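Local atomic coordinates of YfkN protein (Bacillus subtilis subsp. subtilis, PDB entry 3GVE), a protein that belongs to the calcineurin-like phosphoesterase family and carries a two-metal site occupied by a manganese and a magnesium ion. Residues A[77-82]-A[86-91]; A[64-69]-A[115-120]; A[290-295]-A[301-306]. All coordinates share one frame; numbering follows the deposited sequence.

Interaction 1: residues A[77-82]-A[86-91]; sequences KYQKDD and GTKTHP
Asp82 and Thr87 bring their CA atoms within 4.8 Å of each other where helix 70-85 ends and the chain turns into the loop that leads to helix 91-98. The carbonyl O of Asp82 is the main anchor. Asp82 O accepts Lys88 N at 2.9 Å in an almost straight bond (171°), although this donor stands well above the carbonyl plane, 62° out of it. Gly86 N adds a weak bond to Asp82 O at 3.1 Å. Gly86 is also the first residue to leave helical conformation, and its positive phi lets the chain swing out of the helix.

Side chains then close over the turn. The methylene CB of Asp82 lies 3.7 Å from Lys88 CB, and the aliphatic part of the lysine runs past it before bending at its last two torsions. Lys88 NZ reaches only a long salt bridge, 3.9 Å to Asp82 OD2, an atom whose position is less certain. The methyl CG2 of Thr87 rests 3.8 Å from Asp82 OD1, while the threonine hydroxyl pairs with Ser85. One turn back along the helix, Gln79 leaves its backbone with CG beside N (chi1 -50°) and stays extended beyond CG, which carries OE1 to 3.3 Å from Pro91 CD at the rim of the proline ring.

His90, the N-cap of the next helix, bonds Ile92 N through ND1. The whole is a tight helix-loop-helix connection, in which a glycine of positive phi ends one helix and a capping histidine followed by proline begins helix 91-98.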
# COMPACT_ATOMS: atom_id res chain seq x y z
N LYS A 77 -16.66 -9.43 5.87
CA LYS A 77 -17.95 -9.30 5.21
C LYS A 77 -18.75 -10.60 5.22
O LYS A 77 -19.92 -10.58 5.52
CB LYS A 77 -17.78 -8.78 3.78
CG LYS A 77 -17.32 -7.34 3.72
CD LYS A 77 -17.30 -6.85 2.28
CE LYS A 77 -16.81 -5.43 2.19
NZ LYS A 77 -16.98 -4.91 0.79
N TYR A 78 -18.11 -11.70 4.89
CA TYR A 78 -18.81 -12.98 4.74
C TYR A 78 -18.88 -13.85 5.99
O TYR A 78 -19.73 -14.71 6.07
CB TYR A 78 -18.23 -13.79 3.57
CG TYR A 78 -18.63 -13.24 2.22
CD1 TYR A 78 -19.65 -13.84 1.48
CD2 TYR A 78 -18.02 -12.12 1.71
CE1 TYR A 78 -20.02 -13.32 0.25
CE2 TYR A 78 -18.39 -11.60 0.50
CZ TYR A 78 -19.38 -12.21 -0.22
OH TYR A 78 -19.73 -11.68 -1.43
N GLN A 79 -17.99 -13.63 6.95
CA GLN A 79 -17.89 -14.49 8.12
C GLN A 79 -17.94 -13.77 9.47
O GLN A 79 -17.65 -14.37 10.47
CB GLN A 79 -16.63 -15.35 8.01
CG GLN A 79 -16.51 -16.05 6.67
CD GLN A 79 -15.41 -17.07 6.63
OE1 GLN A 79 -14.57 -17.13 7.52
NE2 GLN A 79 -15.38 -17.86 5.58
N LYS A 80 -18.32 -12.50 9.49
CA LYS A 80 -18.33 -11.73 10.72
C LYS A 80 -19.07 -12.42 11.86
O LYS A 80 -18.55 -12.55 12.95
CB LYS A 80 -18.90 -10.32 10.49
CG LYS A 80 -18.89 -9.45 11.76
CD LYS A 80 -19.20 -8.00 11.48
CE LYS A 80 -19.58 -7.31 12.76
NZ LYS A 80 -18.47 -6.49 13.30
N ASP A 81 -20.30 -12.83 11.61
CA ASP A 81 -21.13 -13.36 12.68
C ASP A 81 -20.55 -14.62 13.30
O ASP A 81 -20.46 -14.72 14.51
CB ASP A 81 -22.56 -13.58 12.21
CG ASP A 81 -23.27 -12.28 11.91
OD1 ASP A 81 -22.95 -11.27 12.56
OD2 ASP A 81 -24.14 -12.27 11.03
N ASP A 82 -20.13 -15.56 12.46
CA ASP A 82 -19.55 -16.81 12.95
C ASP A 82 -18.16 -16.66 13.57
O ASP A 82 -17.80 -17.41 14.46
CB ASP A 82 -19.54 -17.87 11.87
CG ASP A 82 -20.93 -18.30 11.46
OD1 ASP A 82 -21.84 -18.20 12.30
OD2 ASP A 82 -21.09 -18.70 10.31
N GLY A 86 -17.36 -17.38 17.56
CA GLY A 86 -16.34 -18.41 17.72
C GLY A 86 -16.71 -19.69 17.01
O GLY A 86 -16.01 -20.68 17.08
N THR A 87 -17.83 -19.65 16.31
CA THR A 87 -18.29 -20.73 15.48
C THR A 87 -17.37 -21.09 14.30
O THR A 87 -17.17 -22.24 13.98
CB THR A 87 -19.73 -20.42 14.96
OG1 THR A 87 -20.69 -20.49 16.05
CG2 THR A 87 -20.11 -21.26 13.67
N LYS A 88 -16.82 -20.07 13.65
CA LYS A 88 -15.87 -20.28 12.57
C LYS A 88 -14.59 -19.63 13.00
O LYS A 88 -14.61 -18.58 13.60
CB LYS A 88 -16.34 -19.61 11.30
CG LYS A 88 -17.11 -20.50 10.36
CD LYS A 88 -17.50 -19.74 9.10
CE LYS A 88 -18.98 -19.90 8.79
NZ LYS A 88 -19.22 -20.69 7.59
N THR A 89 -13.48 -20.27 12.70
CA THR A 89 -12.17 -19.66 12.92
C THR A 89 -11.87 -18.67 11.78
O THR A 89 -12.11 -18.96 10.63
CB THR A 89 -11.08 -20.73 12.92
OG1 THR A 89 -11.38 -21.69 13.92
CG2 THR A 89 -9.71 -20.12 13.20
N HIS A 90 -11.34 -17.50 12.11
CA HIS A 90 -10.93 -16.57 11.06
C HIS A 90 -9.95 -17.33 10.15
O HIS A 90 -9.01 -17.92 10.63
CB HIS A 90 -10.24 -15.36 11.69
CG HIS A 90 -10.03 -14.22 10.74
ND1 HIS A 90 -9.31 -14.36 9.57
CD2 HIS A 90 -10.44 -12.94 10.79
CE1 HIS A 90 -9.29 -13.20 8.94
NE2 HIS A 90 -9.97 -12.32 9.66
N PRO A 91 -10.17 -17.31 8.83
CA PRO A 91 -9.31 -18.06 7.91
C PRO A 91 -7.81 -17.72 8.03
O PRO A 91 -6.99 -18.58 7.87
CB PRO A 91 -9.86 -17.68 6.53
CG PRO A 91 -11.28 -17.45 6.79
CD PRO A 91 -11.33 -16.74 8.12

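Interaction 2: residues A[64-69]-A[115-120]. With MN (manganese (II) ion), chain C; MG (magnesium ion), chain D.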
# COMPACT_ATOMS: atom_id res chain seq x y z
N ASP A 64 -0.62 -6.41 12.71
CA ASP A 64 -1.03 -5.95 11.36
C ASP A 64 -1.13 -7.18 10.44
O ASP A 64 -0.52 -7.25 9.38
CB ASP A 64 -0.09 -4.86 10.80
CG ASP A 64 -0.53 -3.46 11.17
OD1 ASP A 64 -1.40 -3.34 12.05
OD2 ASP A 64 0.05 -2.51 10.59
N LEU A 65 -1.93 -8.14 10.90
CA LEU A 65 -2.05 -9.47 10.31
C LEU A 65 -3.36 -9.71 9.53
O LEU A 65 -3.33 -10.26 8.46
CB LEU A 65 -1.92 -10.52 11.42
CG LEU A 65 -2.26 -11.96 11.03
CD1 LEU A 65 -1.23 -12.50 10.07
CD2 LEU A 65 -2.34 -12.84 12.31
N ILE A 66 -4.48 -9.30 10.11
CA ILE A 66 -5.78 -9.71 9.60
C ILE A 66 -6.45 -8.74 8.64
O ILE A 66 -7.52 -9.03 8.13
CB ILE A 66 -6.75 -10.01 10.77
CG1 ILE A 66 -7.17 -8.71 11.49
CG2 ILE A 66 -6.14 -11.03 11.73
CD1 ILE A 66 -8.22 -8.91 12.58
N GLN A 67 -5.82 -7.60 8.39
CA GLN A 67 -6.40 -6.55 7.57
C GLN A 67 -5.39 -6.05 6.55
O GLN A 67 -4.21 -6.03 6.80
CB GLN A 67 -6.80 -5.38 8.47
CG GLN A 67 -7.60 -4.28 7.77
CD GLN A 67 -6.75 -3.27 6.99
OE1 GLN A 67 -7.26 -2.59 6.10
NE2 GLN A 67 -5.51 -3.15 7.33
N GLY A 68 -5.89 -5.65 5.39
CA GLY A 68 -5.06 -4.95 4.42
C GLY A 68 -5.37 -5.22 2.96
O GLY A 68 -5.08 -4.40 2.11
N ASN A 69 -5.94 -6.38 2.68
CA ASN A 69 -6.26 -6.76 1.30
C ASN A 69 -7.68 -7.33 1.19
O ASN A 69 -8.37 -7.40 2.17
CB ASN A 69 -5.17 -7.66 0.68
CG ASN A 69 -5.15 -9.08 1.25
OD1 ASN A 69 -4.22 -9.84 1.01
ND2 ASN A 69 -6.19 -9.44 1.95
N LEU A 115 -14.11 -3.81 17.80
CA LEU A 115 -13.67 -4.61 18.94
C LEU A 115 -14.28 -6.01 18.96
O LEU A 115 -13.63 -6.95 19.35
CB LEU A 115 -13.97 -3.88 20.25
CG LEU A 115 -13.12 -2.62 20.52
CD1 LEU A 115 -13.71 -1.78 21.66
CD2 LEU A 115 -11.67 -2.99 20.87
N ASP A 116 -15.54 -6.14 18.55
CA ASP A 116 -16.18 -7.45 18.62
C ASP A 116 -15.56 -8.43 17.63
O ASP A 116 -15.29 -9.56 17.98
CB ASP A 116 -17.70 -7.35 18.39
CG ASP A 116 -18.43 -6.66 19.53
OD1 ASP A 116 -17.90 -6.54 20.63
OD2 ASP A 116 -19.57 -6.25 19.28
N PHE A 117 -15.32 -7.98 16.41
CA PHE A 117 -14.71 -8.82 15.40
C PHE A 117 -13.31 -9.24 15.83
O PHE A 117 -12.92 -10.37 15.65
CB PHE A 117 -14.68 -8.13 14.04
CG PHE A 117 -14.15 -8.99 12.94
CD1 PHE A 117 -14.92 -10.00 12.38
CD2 PHE A 117 -12.87 -8.80 12.46
CE1 PHE A 117 -14.44 -10.79 11.36
CE2 PHE A 117 -12.40 -9.59 11.43
CZ PHE A 117 -13.19 -10.58 10.89
N LEU A 118 -12.58 -8.33 16.45
CA LEU A 118 -11.25 -8.66 16.93
C LEU A 118 -11.30 -9.72 18.03
O LEU A 118 -10.52 -10.64 18.04
CB LEU A 118 -10.51 -7.40 17.42
CG LEU A 118 -9.08 -7.61 17.92
CD1 LEU A 118 -8.25 -8.36 16.88
CD2 LEU A 118 -8.43 -6.27 18.27
N ASP A 119 -12.23 -9.56 18.98
CA ASP A 119 -12.40 -10.55 20.03
C ASP A 119 -12.73 -11.91 19.41
O ASP A 119 -12.19 -12.91 19.81
CB ASP A 119 -13.52 -10.16 21.01
CG ASP A 119 -13.09 -9.08 22.01
OD1 ASP A 119 -11.90 -8.89 22.28
OD2 ASP A 119 -14.00 -8.42 22.52
N GLY A 120 -13.60 -11.92 18.42
CA GLY A 120 -13.98 -13.16 17.76
C GLY A 120 -12.81 -13.80 17.05
O GLY A 120 -12.63 -14.99 17.07
MN MN C . 1.45 -2.27 8.82
MG MG D . 1.01 -0.89 12.10
O HOH W 1 2.07 -0.48 9.94
O HOH W 2 0.16 -0.65 7.96
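Ile66 meets helix 115-123 through one methyl group. Its CD1 lies 4.3 Å from Leu118 CD1 and 4.4 Å from Phe117 CE2, approaching the aromatic ring obliquely. CD1 is anti to CA about the CB-CG1 bond (chi2 175°), which extends the isoleucine branch. On the helix side Phe117 has its ring anti to the backbone N (chi1 -176°), which brings CE2 beside the isoleucine methyl, and Val76, Lys80 and Ile83 of helix 70-85 also pack on the ring. This is loose van der Waals contact among buried apolar groups.

Two residues before Ile66 the same loop supplies a metal ligand. Asp64 OD2 bridges the two ions, 2.3 Å from manganese and 2.4 Å from magnesium, and water 1 also bridges, 2.2 Å from manganese and 2.4 Å from magnesium. Water 2 binds manganese alone. Asp19, His21 and His251 complete the manganese site, and Asn108, His216 and His249 bind magnesium.

A second shell positions the aspartate. Its OD1 accepts His109 N, and Glu110 takes the backbone N of Asp64 and of Leu65 with its two carboxylate oxygens. Gln67 O is bonded to His21 ND1, consistent with the loop also holding this manganese ligand in place.

The chemistry is divided along a short loop: polar and metal bonds fix the end at Asp64, whereas Ile66 meets the helix in loose apolar contact, which has little directional preference.

Interaction 3: residues A[290-295]-A[301-306]; sequences IDLKLE and WKVADS
Leu294 touches the partner strand at both ends of its side chain. Its CB sits 3.7 Å from Trp301 CE3, reached obliquely to the indole. CG then turns off beside the backbone N (chi1 -46°), and the chain ends with CD2 at 4.0 Å from Val303 CG2 and also near Lys302 O. Leu292 repeats the theme two residues earlier, its CD2 lying 4.0 Å from Val303 CG1 and close to Ser306 CB as well. The six-membered ring of Trp301 comes up beside the strand, with Leu294 C and Glu295 N in plane at its edge.

The backbones run antiparallel, their axes at 147° for 290-295 against 301-303. Leu294 and Val303 form a non-hydrogen-bonded pair, whereas Glu295 and Lys302 bond each other's main chain in both directions, Glu295 N to Lys302 O at 3.0 Å. Between these pairs and Lys293 the register slips by one residue. Ala304 and Asp305 both face Lys293, a classic beta bulge: Lys293 O receives Ala304 N at 2.7 Å, and Asp305 N only weakly at 3.5 Å. Lys293 N in turn donates to Asp305 O at 2.9 Å.

The face bearing Lys293, Glu295, Lys302 and Asp305 is charged. Glu295 and Lys302 lie side by side, and Glu295 OE1 lies 3.5 Å from Lys302 NZ, a salt bridge made less certain by a second conformer of the glutamate. Asp305 OD1 is paired with Lys269.

The hairpin is therefore two-faced: leucines, valine and tryptophan pack on the side where Pro276 and Val163 also lie, while on the other side opposite charges stand near each other across the strands and may add modestly to the backbone bonds.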
# COMPACT_ATOMS: atom_id res chain seq x y z
N ILE A 290 15.86 -14.37 15.69
CA ILE A 290 16.68 -14.05 16.85
C ILE A 290 17.23 -15.33 17.47
O ILE A 290 16.50 -16.25 17.74
CB ILE A 290 15.88 -13.26 17.90
CG1 ILE A 290 15.58 -11.86 17.35
CG2 ILE A 290 16.61 -13.20 19.21
CD1 ILE A 290 14.76 -10.99 18.29
N ASP A 291 18.54 -15.34 17.68
CA ASP A 291 19.21 -16.45 18.36
C ASP A 291 19.61 -15.98 19.75
O ASP A 291 20.22 -14.94 19.90
CB ASP A 291 20.42 -16.92 17.55
CG ASP A 291 20.01 -17.55 16.23
OD1 ASP A 291 19.42 -18.62 16.25
OD2 ASP A 291 20.24 -16.94 15.18
N LEU A 292 19.23 -16.77 20.74
CA LEU A 292 19.65 -16.55 22.13
C LEU A 292 20.50 -17.73 22.59
O LEU A 292 20.10 -18.86 22.42
CB LEU A 292 18.44 -16.44 23.05
CG LEU A 292 17.44 -15.30 22.77
CD1 LEU A 292 16.30 -15.28 23.76
CD2 LEU A 292 18.17 -13.95 22.69
N LYS A 293 21.61 -17.39 23.26
CA LYS A 293 22.39 -18.48 23.99
C LYS A 293 22.15 -18.20 25.47
O LYS A 293 22.54 -17.21 26.02
CB LYS A 293 23.86 -18.41 23.66
CG LYS A 293 24.14 -18.73 22.29
CD LYS A 293 25.63 -18.64 21.90
CE LYS A 293 25.88 -19.01 20.46
NZ LYS A 293 27.40 -18.89 20.09
N LEU A 294 21.41 -19.04 26.04
CA LEU A 294 20.98 -19.01 27.44
C LEU A 294 21.90 -19.85 28.31
O LEU A 294 22.34 -20.91 27.92
CB LEU A 294 19.56 -19.55 27.60
CG LEU A 294 18.49 -19.05 26.64
CD1 LEU A 294 17.19 -19.76 26.95
CD2 LEU A 294 18.34 -17.58 26.84
N GLU A 295 22.18 -19.34 29.51
CA GLU A 295 23.05 -20.04 30.46
C GLU A 295 22.42 -20.06 31.82
O GLU A 295 21.86 -19.05 32.22
CB GLU A 295 24.41 -19.36 30.55
CG GLU A 295 25.40 -19.94 29.62
CD GLU A 295 26.71 -19.20 29.61
OE1 GLU A 295 27.07 -18.64 30.65
OE2 GLU A 295 27.37 -19.18 28.58
N TRP A 301 18.31 -17.91 34.69
CA TRP A 301 18.77 -17.83 33.32
C TRP A 301 19.15 -16.43 32.90
O TRP A 301 18.54 -15.47 33.33
CB TRP A 301 17.69 -18.35 32.37
CG TRP A 301 17.42 -19.82 32.50
CD1 TRP A 301 16.45 -20.41 33.24
CD2 TRP A 301 18.13 -20.88 31.86
NE1 TRP A 301 16.51 -21.76 33.11
CE2 TRP A 301 17.54 -22.08 32.28
CE3 TRP A 301 19.21 -20.93 30.99
CZ2 TRP A 301 17.98 -23.32 31.84
CZ3 TRP A 301 19.66 -22.17 30.56
CH2 TRP A 301 19.05 -23.34 30.99
N LYS A 302 20.16 -16.35 32.07
CA LYS A 302 20.55 -15.09 31.45
C LYS A 302 20.90 -15.38 30.01
O LYS A 302 21.16 -16.51 29.65
CB LYS A 302 21.76 -14.49 32.16
CG LYS A 302 22.99 -15.33 32.03
CD LYS A 302 24.20 -14.74 32.74
CE LYS A 302 25.39 -15.64 32.53
NZ LYS A 302 26.12 -15.31 31.29
N VAL A 303 20.89 -14.33 29.21
CA VAL A 303 21.31 -14.41 27.83
C VAL A 303 22.80 -14.11 27.74
O VAL A 303 23.24 -12.98 27.91
CB VAL A 303 20.56 -13.42 26.95
CG1 VAL A 303 21.02 -13.54 25.51
CG2 VAL A 303 19.07 -13.66 27.05
N ALA A 304 23.55 -15.15 27.46
CA ALA A 304 25.01 -15.10 27.38
C ALA A 304 25.43 -14.45 26.05
O ALA A 304 26.49 -13.83 25.96
CB ALA A 304 25.57 -16.46 27.47
N ASP A 305 24.68 -14.69 24.98
CA ASP A 305 25.01 -14.11 23.66
C ASP A 305 23.72 -14.05 22.87
O ASP A 305 22.80 -14.78 23.16
CB ASP A 305 26.06 -14.96 22.93
CG ASP A 305 26.72 -14.25 21.74
OD1 ASP A 305 26.62 -13.03 21.64
OD2 ASP A 305 27.36 -14.94 20.94
N SER A 306 23.66 -13.18 21.87
CA SER A 306 22.38 -13.01 21.11
C SER A 306 22.70 -12.51 19.74
O SER A 306 23.78 -11.94 19.49
CB SER A 306 21.48 -12.02 21.81
OG SER A 306 22.05 -10.80 21.87

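Interactions 1 and 2 are neighbours, their centres 11 Å apart, and interaction 1 is nested within the chain loop that interaction 2 closes. They meet directly: His90 packs on Phe117 and Ile66, and Lys80 lies on Phe117, so the end of helix 70-85, the loop 86-91, helix 115-123 and the metal-binding loop pack together. Interaction 3 comes later in the chain and lies on the opposite side of its centre, about 40 Å from interaction 1 and 34 Å from interaction 2, centre to centre. Strands 57-61, 9-17, 286-297 and 300-312 share a mixed sheet, which connects the distant hairpin to the strand leading into the metal-binding loop.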